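Local coordinates for ATP-dependent RNA helicase HrpB (Escherichia coli, PDB 6EUD), which hydrolyses ATP to ADP and phosphate as a DEAH/RHA-type RNA helicase and binds single-stranded RNA, at residues A391-L396 and G400-E405; A415-D420 and A425-A430. All coordinates share one frame; numbering follows the deposited sequence.

Contact 1: residues A391-L396 and G400-E405; sequences AAKRLL and GALEGE
The β-hairpin after helix 386-398 folds back along the helix's last turns, fixed by a salt bridge at one end and a backbone bond at the other, and sets Ala-401, Leu-402 and Glu-405 against Lys-393 and Leu-396. In the salt bridge Lys-393 NZ is modelled 2.5 Å from Glu-405 OE2, a length too short to be trusted at this resolution, and the two side chains cross at about a right angle. Lys-393 reaches it by an extended chain whose CG stands anti to the backbone N (chi1 -178°) and which bends only at chi4, while Glu-405 curls back from the hairpin turn through its bend at chi2. Cutting Lys-393 back to an alanine would take away NZ, and is likely to leave the Glu-405 carboxylate without this counter-charge and freer to turn, and Leu-402 with part of its cover stripped. That cover comes at right angles too, Lys-393 CG resting 3.9 Å from Leu-402 CD1; the same methyl lies 3.7 Å from the carbonyl oxygen Lys-393 O. Strands 402-403 and 406-407 with the Gly-404 and Glu-405 turn form a small antiparallel wing after the helix, consistent with the winged-helix domain of DEAH/RHA helicases. Gly-400, with positive phi, ends the helix in a Schellman motif, and Ala-401 N donates to Leu-396 O at 3.0 Å with an N-H...O angle of 160°. Leu-396 CB packs on Leu-402 CG at 3.8 Å and on Ala-401 CB at 4.3 Å. Helix 361-370 covers this apolar patch, Met-365 touching Leu-396 and Leu-368 touching Leu-402. At the hairpin's base, Ala-401 is joined to Ser-408 by backbone hydrogen bonding, and Ser-408 OG is bonded to Gly-400 O.

Contact 2: residues A415-D420 and A425-A430; sequences AALGND and AMLVSA
Two consecutive helices, 409-417 and 421-429, make a helical hairpin here, in which Leu-417, at the end of the first helix, packs on Leu-427 and Val-428 of the second. One methyl does the touching: Leu-417 CD1 sits 3.7 Å from Leu-427 CB and equally near Leu-427 CD1, the two side chains running obliquely past each other. Leu-417 CD1 also reaches Val-428 CG2, at 4.1 Å. The first torsion of Val-428 (chi1 170°) carries CG1 anti to the backbone N and sets CG2 beside that N, where it meets the leucine methyl. The Asn-419 side chain completes the contact, crossing that of Leu-427 at about a right angle. The hairpin belongs to the helix-rich part of the chain that follows the two RecA-like domains, and its turn is made by two signals. Gly-418 leaves the first helix with positive phi, and Asp-420 is the N-cap of the second, its OD2 accepting from Leu-423 N. At the far end of the second helix, Ser-429 OG bends back to Met-426 O at 2.8 Å, approaching at a C=O...O angle of 120°. Other helices close over the buried leucines: Leu-475 of helix 466-479 touches both Asn-419 and Leu-427, Leu-479 touches Leu-417, and Ala-439 of helix 433-447 lies on Leu-427.

Contacts 1 and 2 follow each other along the chain, their centres 14 Å apart and their nearest atoms about 6 Å apart, so they do not touch directly. Helix 409-417, which starts right after the hairpin of contact 1, enters contact 2 with its last turn. Helix 421-429 bridges them in space: Pro-421 at its start touches Leu-396, a residue of contact 1, and Arg-422 touches Leu-395, while its later residues Leu-427 and Val-428 belong to contact 2. Both contacts lie away from the predicted ATP-binding loop and the DEFH box; contact 1 joins helix 386-398 to the hairpin after it, and contact 2 joins helix 409-417 to helix 421-429.

Contact 1: residues A391-L396 and G400-E405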
loop_
_atom_site.group_PDB
_atom_site.type_symbol
_atom_site.label_atom_id
_atom_site.label_comp_id
_atom_site.label_asym_id
_atom_site.label_seq_id
_atom_site.Cartn_x
_atom_site.Cartn_y
_atom_site.Cartn_z
ATOM N N ALA A 391 0.925 -5.036 5.914
ATOM C CA ALA A 391 1.969 -4.213 6.530
ATOM C C ALA A 391 1.402 -3.487 7.742
ATOM O O ALA A 391 2.048 -3.457 8.785
ATOM C CB ALA A 391 2.562 -3.221 5.527
ATOM N N ALA A 392 0.192 -2.930 7.615
ATOM C CA ALA A 392 -0.490 -2.304 8.755
ATOM C C ALA A 392 -0.694 -3.272 9.940
ATOM O O ALA A 392 -0.359 -2.948 11.087
ATOM C CB ALA A 392 -1.825 -1.722 8.315
ATOM N N LYS A 393 -1.240 -4.453 9.663
ATOM C CA LYS A 393 -1.421 -5.473 10.695
ATOM C C LYS A 393 -0.099 -5.766 11.413
ATOM O O LYS A 393 -0.041 -5.751 12.646
ATOM C CB LYS A 393 -1.993 -6.746 10.084
ATOM C CG LYS A 393 -2.277 -7.862 11.072
ATOM C CD LYS A 393 -2.745 -9.102 10.307
ATOM C CE LYS A 393 -3.139 -10.264 11.217
ATOM N NZ LYS A 393 -4.450 -10.062 11.913
ATOM N N ARG A 394 0.966 -5.986 10.640
ATOM C CA ARG A 394 2.269 -6.275 11.232
ATOM C C ARG A 394 2.739 -5.146 12.125
ATOM O O ARG A 394 3.208 -5.405 13.226
ATOM C CB ARG A 394 3.317 -6.571 10.157
ATOM C CG ARG A 394 3.147 -7.953 9.558
ATOM C CD ARG A 394 4.322 -8.364 8.693
ATOM N NE ARG A 394 4.478 -7.463 7.560
ATOM C CZ ARG A 394 3.884 -7.629 6.383
ATOM N NH1 ARG A 394 3.096 -8.679 6.183
ATOM N NH2 ARG A 394 4.085 -6.747 5.412
ATOM N N LEU A 395 2.594 -3.902 11.679
ATOM C CA LEU A 395 2.981 -2.766 12.515
ATOM C C LEU A 395 2.185 -2.704 13.826
ATOM O O LEU A 395 2.757 -2.453 14.888
ATOM C CB LEU A 395 2.815 -1.445 11.755
ATOM C CG LEU A 395 2.984 -0.163 12.596
ATOM C CD1 LEU A 395 4.347 -0.104 13.321
ATOM C CD2 LEU A 395 2.814 1.076 11.726
ATOM N N LEU A 396 0.871 -2.916 13.746
ATOM C CA LEU A 396 0.021 -2.870 14.930
ATOM C C LEU A 396 0.430 -3.967 15.907
ATOM O O LEU A 396 0.389 -3.770 17.135
ATOM C CB LEU A 396 -1.465 -2.993 14.544
ATOM C CG LEU A 396 -2.059 -1.785 13.797
ATOM C CD1 LEU A 396 -3.560 -1.901 13.644
ATOM C CD2 LEU A 396 -1.737 -0.478 14.508
ATOM N N GLY A 400 1.926 -3.662 19.852
ATOM C CA GLY A 400 1.129 -4.320 20.879
ATOM C C GLY A 400 -0.354 -3.964 20.913
ATOM O O GLY A 400 -1.021 -4.143 21.933
ATOM N N ALA A 401 -0.877 -3.475 19.794
ATOM C CA ALA A 401 -2.259 -3.016 19.716
ATOM C C ALA A 401 -3.255 -4.159 19.450
ATOM O O ALA A 401 -4.472 -3.995 19.631
ATOM C CB ALA A 401 -2.382 -1.941 18.623
ATOM N N LEU A 402 -2.747 -5.310 19.018
ATOM C CA LEU A 402 -3.623 -6.381 18.568
ATOM C C LEU A 402 -3.641 -7.547 19.529
ATOM O O LEU A 402 -2.610 -7.929 20.068
ATOM C CB LEU A 402 -3.199 -6.886 17.191
ATOM C CG LEU A 402 -3.330 -5.976 15.974
ATOM C CD1 LEU A 402 -2.900 -6.759 14.746
ATOM C CD2 LEU A 402 -4.749 -5.467 15.823
ATOM N N GLU A 403 -4.825 -8.107 19.732
ATOM C CA GLU A 403 -4.988 -9.358 20.458
ATOM C C GLU A 403 -5.737 -10.315 19.533
ATOM O O GLU A 403 -6.968 -10.260 19.413
ATOM C CB GLU A 403 -5.743 -9.134 21.770
ATOM C CG GLU A 403 -5.961 -10.367 22.618
ATOM C CD GLU A 403 -6.855 -10.092 23.823
ATOM O OE1 GLU A 403 -7.227 -11.060 24.523
ATOM O OE2 GLU A 403 -7.192 -8.914 24.074
ATOM N N GLY A 404 -4.987 -11.165 18.843
ATOM C CA GLY A 404 -5.576 -12.012 17.827
ATOM C C GLY A 404 -5.968 -11.190 16.615
ATOM O O GLY A 404 -5.103 -10.704 15.885
ATOM N N GLU A 405 -7.271 -11.024 16.400
ATOM C CA GLU A 405 -7.773 -10.247 15.270
ATOM C C GLU A 405 -8.479 -8.986 15.759
ATOM O O GLU A 405 -9.029 -8.217 14.972
ATOM C CB GLU A 405 -8.725 -11.087 14.417
ATOM C CG GLU A 405 -8.086 -12.311 13.769
ATOM C CD GLU A 405 -7.112 -11.954 12.663
ATOM O OE1 GLU A 405 -7.555 -11.850 11.501
ATOM O OE2 GLU A 405 -5.906 -11.783 12.947
#

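Contact 2: residues A415-D420 and A425-A430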
loop_
_atom_site.group_PDB
_atom_site.type_symbol
_atom_site.label_atom_id
_atom_site.label_comp_id
_atom_site.label_asym_id
_atom_site.label_seq_id
_atom_site.Cartn_x
_atom_site.Cartn_y
_atom_site.Cartn_z
ATOM N N ALA A 415 -6.616 3.600 20.248
ATOM C CA ALA A 415 -7.715 3.993 19.373
ATOM C C ALA A 415 -8.481 5.179 19.942
ATOM O O ALA A 415 -8.954 6.025 19.197
ATOM C CB ALA A 415 -8.653 2.818 19.142
ATOM N N ALA A 416 -8.605 5.236 21.260
ATOM C CA ALA A 416 -9.273 6.363 21.898
ATOM C C ALA A 416 -8.538 7.683 21.611
ATOM O O ALA A 416 -9.176 8.696 21.348
ATOM C CB ALA A 416 -9.394 6.128 23.405
ATOM N N LEU A 417 -7.203 7.668 21.648
ATOM C CA LEU A 417 -6.421 8.877 21.395
ATOM C C LEU A 417 -6.658 9.424 19.994
ATOM O O LEU A 417 -6.625 10.638 19.780
ATOM C CB LEU A 417 -4.923 8.628 21.586
ATOM C CG LEU A 417 -4.416 8.247 22.966
ATOM C CD1 LEU A 417 -2.914 8.226 22.926
ATOM C CD2 LEU A 417 -4.918 9.207 24.026
ATOM N N GLY A 418 -6.877 8.529 19.037
ATOM C CA GLY A 418 -7.237 8.926 17.682
ATOM C C GLY A 418 -6.039 9.372 16.882
ATOM O O GLY A 418 -6.143 9.823 15.760
ATOM N N ASN A 419 -4.886 9.216 17.500
ATOM C CA ASN A 419 -3.611 9.690 17.016
ATOM C C ASN A 419 -3.030 8.809 15.917
ATOM O O ASN A 419 -3.557 7.715 15.662
ATOM C CB ASN A 419 -2.638 9.724 18.210
ATOM C CG ASN A 419 -1.856 10.958 18.243
ATOM O OD1 ASN A 419 -2.299 11.971 17.717
ATOM N ND2 ASN A 419 -0.666 10.904 18.818
ATOM N N ASP A 420 -1.917 9.230 15.310
ATOM C CA ASP A 420 -1.144 8.271 14.536
ATOM C C ASP A 420 -0.785 7.110 15.463
ATOM O O ASP A 420 -0.282 7.348 16.563
ATOM C CB ASP A 420 0.131 8.864 13.951
ATOM C CG ASP A 420 1.089 7.774 13.466
ATOM O OD1 ASP A 420 0.962 7.303 12.315
ATOM O OD2 ASP A 420 1.953 7.355 14.252
ATOM N N ALA A 425 0.643 4.631 20.490
ATOM C CA ALA A 425 1.296 3.525 21.175
ATOM C C ALA A 425 2.309 4.056 22.193
ATOM O O ALA A 425 2.376 3.588 23.336
ATOM C CB ALA A 425 1.984 2.610 20.163
ATOM N N MET A 426 3.084 5.048 21.773
ATOM C CA MET A 426 4.067 5.662 22.646
ATOM C C MET A 426 3.400 6.264 23.889
ATOM O O MET A 426 3.825 6.017 25.010
ATOM C CB MET A 426 4.849 6.722 21.878
ATOM C CG MET A 426 6.012 7.351 22.633
ATOM S SD MET A 426 6.904 8.470 21.512
ATOM C CE MET A 426 5.558 9.583 21.077
ATOM N N LEU A 427 2.339 7.030 23.678
ATOM C CA LEU A 427 1.635 7.681 24.762
ATOM C C LEU A 427 1.083 6.682 25.781
ATOM O O LEU A 427 1.259 6.855 26.989
ATOM C CB LEU A 427 0.506 8.544 24.199
ATOM C CG LEU A 427 1.012 9.873 23.642
ATOM C CD1 LEU A 427 -0.009 10.489 22.691
ATOM C CD2 LEU A 427 1.347 10.826 24.789
ATOM N N VAL A 428 0.438 5.634 25.268
ATOM C CA VAL A 428 -0.230 4.621 26.076
ATOM C C VAL A 428 0.794 3.739 26.808
ATOM O O VAL A 428 0.495 3.150 27.830
ATOM C CB VAL A 428 -1.203 3.767 25.168
ATOM C CG1 VAL A 428 -1.751 2.558 25.871
ATOM C CG2 VAL A 428 -2.377 4.608 24.710
ATOM N N SER A 429 2.018 3.676 26.305
ATOM C CA SER A 429 3.061 2.876 26.954
ATOM C C SER A 429 3.743 3.620 28.127
ATOM O O SER A 429 4.510 3.024 28.888
ATOM C CB SER A 429 4.120 2.441 25.925
ATOM O OG SER A 429 4.972 3.519 25.546
ATOM N N ALA A 430 3.476 4.915 28.260
ATOM C CA ALA A 430 3.978 5.674 29.396
ATOM C C ALA A 430 3.483 5.045 30.707
ATOM O O ALA A 430 2.293 4.784 30.864
ATOM C CB ALA A 430 3.550 7.135 29.293
#